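PDB 5KZT: Peptide/nickel transport system substrate-binding protein from Listeria monocytogenes serotype 1/2a, which probably binds oligopeptides outside the cell for uptake by a transport system, and here holds a bound peptide. Local coordinates for residues D302-S305 and Y306-T309. Numbering follows the deposited sequence.
Sequences DKQS and YTDT
Gln304 O is gripped by two donors from one turn further along the short, N-capped helix 303-311. Asp308 N reaches Gln304 O at 2.9 Å in the plane of the carbonyl, the regular alpha-helical bond, while Thr307 OG1 donates tilted out of that plane. Thr307 places its hydroxyl there by setting OG1 between its own N and carbonyl carbon (chi1 61°), which turns a side-chain O-H back onto the preceding turn. Gln304 is tied to the same turn a second time: its chain bends at chi2, and NE2 donates to Asp308 OD1 at 3.2 Å. The partner lies in the amide plane but is met from above its carboxylate, the two planes being 44° apart. At the start of the helix Asp302 is the N-cap, its OD1 accepting from Ser305 N in a nearly straight bond (170°), again from above the carboxylate. Its negative charge would be expected to suit the amino end of the helix dipole. The buried side of the helix packs on strand 491-503 and helix 377-393 of the solute-binding-protein fold: Lys303 NZ is held by the carbonyls of Pro493, Ala318 and Leu344, and Tyr306 OH bonds Ser382. Further along, the backbone widens into a pi-type turn and the bond from Thr309 N to Ser305 O is weak. Ser305 O also accepts from Thr309 OG1, which approaches from above the carbonyl plane at 2.7 Å.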
ATOM      1  N   ASP A 302       5.086 -11.527  21.782  1.00 23.70           N
ATOM      2  CA  ASP A 302       5.604 -12.778  21.243  1.00 24.05           C
ATOM      3  C   ASP A 302       5.208 -12.886  19.773  1.00 23.22           C
ATOM      4  O   ASP A 302       4.123 -13.387  19.443  1.00 23.89           O
ATOM      5  CB  ASP A 302       5.079 -13.977  22.048  1.00 25.24           C
ATOM      6  CG  ASP A 302       5.772 -15.282  21.678  1.00 25.81           C
ATOM      7  OD1 ASP A 302       6.431 -15.355  20.618  1.00 25.24           O
ATOM      8  OD2 ASP A 302       5.671 -16.241  22.459  1.00 27.00           O
ATOM      9  N   LYS A 303       6.097 -12.437  18.893  1.00 22.35           N
ATOM     10  CA  LYS A 303       5.789 -12.361  17.445  1.00 21.53           C
ATOM     11  C   LYS A 303       5.577 -13.756  16.848  1.00 22.00           C
ATOM     12  O   LYS A 303       4.720 -13.944  15.980  1.00 21.04           O
ATOM     13  CB  LYS A 303       6.891 -11.662  16.652  1.00 20.78           C
ATOM     14  CG  LYS A 303       7.369 -10.339  17.224  1.00 20.39           C
ATOM     15  CD  LYS A 303       8.297  -9.623  16.271  1.00 19.78           C
ATOM     16  CE  LYS A 303       8.982  -8.461  16.970  1.00 19.71           C
ATOM     17  NZ  LYS A 303       9.781  -7.635  16.032  1.00 19.42           N
ATOM     18  N   GLN A 304       6.361 -14.728  17.307  1.00 23.16           N
ATOM     19  CA  GLN A 304       6.256 -16.091  16.789  1.00 24.14           C
ATOM     20  C   GLN A 304       4.887 -16.663  17.103  1.00 24.56           C
ATOM     21  O   GLN A 304       4.214 -17.200  16.216  1.00 24.49           O
ATOM     22  CB  GLN A 304       7.367 -16.987  17.352  1.00 25.68           C
ATOM     23  CG  GLN A 304       7.454 -18.374  16.712  1.00 26.86           C
ATOM     24  CD  GLN A 304       7.836 -18.272  15.256  1.00 26.76           C
ATOM     25  OE1 GLN A 304       8.906 -17.752  14.937  1.00 26.55           O
ATOM     26  NE2 GLN A 304       6.955 -18.738  14.355  1.00 26.97           N
ATOM     27  N   SER A 305       4.466 -16.522  18.359  1.00 25.12           N
ATOM     28  CA  SER A 305       3.176 -17.027  18.806  1.00 26.17           C
ATOM     29  C   SER A 305       2.044 -16.328  18.066  1.00 25.51           C
ATOM     30  O   SER A 305       1.095 -16.985  17.638  1.00 25.99           O
ATOM     31  CB  SER A 305       3.010 -16.837  20.312  1.00 26.79           C
ATOM     32  OG  SER A 305       1.769 -17.339  20.729  1.00 27.78           O
ATOM     33  N   TYR A 306       2.173 -15.007  17.908  1.00 25.00           N
ATOM     34  CA  TYR A 306       1.240 -14.213  17.115  1.00 24.39           C
ATOM     35  C   TYR A 306       0.984 -14.858  15.751  1.00 24.21           C
ATOM     36  O   TYR A 306      -0.159 -15.167  15.417  1.00 24.43           O
ATOM     37  CB  TYR A 306       1.753 -12.773  16.931  1.00 23.72           C
ATOM     38  CG  TYR A 306       0.789 -11.917  16.166  1.00 23.45           C
ATOM     39  CD1 TYR A 306      -0.222 -11.227  16.826  1.00 23.60           C
ATOM     40  CD2 TYR A 306       0.859 -11.813  14.780  1.00 22.95           C
ATOM     41  CE1 TYR A 306      -1.129 -10.448  16.137  1.00 23.21           C
ATOM     42  CE2 TYR A 306      -0.052 -11.039  14.080  1.00 22.97           C
ATOM     43  CZ  TYR A 306      -1.041 -10.351  14.769  1.00 23.18           C
ATOM     44  OH  TYR A 306      -1.950  -9.576  14.094  1.00 22.77           O
ATOM     45  N   THR A 307       2.039 -15.080  14.974  1.00 24.03           N
ATOM     46  CA  THR A 307       1.860 -15.644  13.630  1.00 24.12           C
ATOM     47  C   THR A 307       1.345 -17.080  13.671  1.00 25.28           C
ATOM     48  O   THR A 307       0.531 -17.455  12.825  1.00 24.73           O
ATOM     49  CB  THR A 307       3.139 -15.608  12.778  1.00 23.89           C
ATOM     50  OG1 THR A 307       4.162 -16.372  13.409  1.00 24.73           O
ATOM     51  CG2 THR A 307       3.617 -14.200  12.604  1.00 23.03           C
ATOM     52  N   ASP A 308       1.815 -17.865  14.649  1.00 25.93           N
ATOM     53  CA  ASP A 308       1.371 -19.263  14.840  1.00 27.42           C
ATOM     54  C   ASP A 308      -0.064 -19.408  15.333  1.00 27.37           C
ATOM     55  O   ASP A 308      -0.627 -20.494  15.252  1.00 27.61           O
ATOM     56  CB  ASP A 308       2.237 -19.995  15.891  1.00 28.98           C
ATOM     57  CG  ASP A 308       3.672 -20.268  15.436  1.00 30.09           C
ATOM     58  OD1 ASP A 308       4.012 -20.046  14.254  1.00 30.96           O
ATOM     59  OD2 ASP A 308       4.476 -20.710  16.300  1.00 31.61           O
ATOM     60  N   THR A 309      -0.609 -18.361  15.941  1.00 26.73           N
ATOM     61  CA  THR A 309      -1.918 -18.411  16.587  1.00 27.59           C
ATOM     62  C   THR A 309      -2.948 -17.614  15.812  1.00 26.69           C
ATOM     63  O   THR A 309      -4.018 -18.120  15.499  1.00 27.62           O
ATOM     64  CB  THR A 309      -1.821 -17.846  18.025  1.00 28.29           C
ATOM     65  OG1 THR A 309      -0.819 -18.585  18.736  1.00 29.39           O
ATOM     66  CG2 THR A 309      -3.166 -17.934  18.772  1.00 29.03           C
TER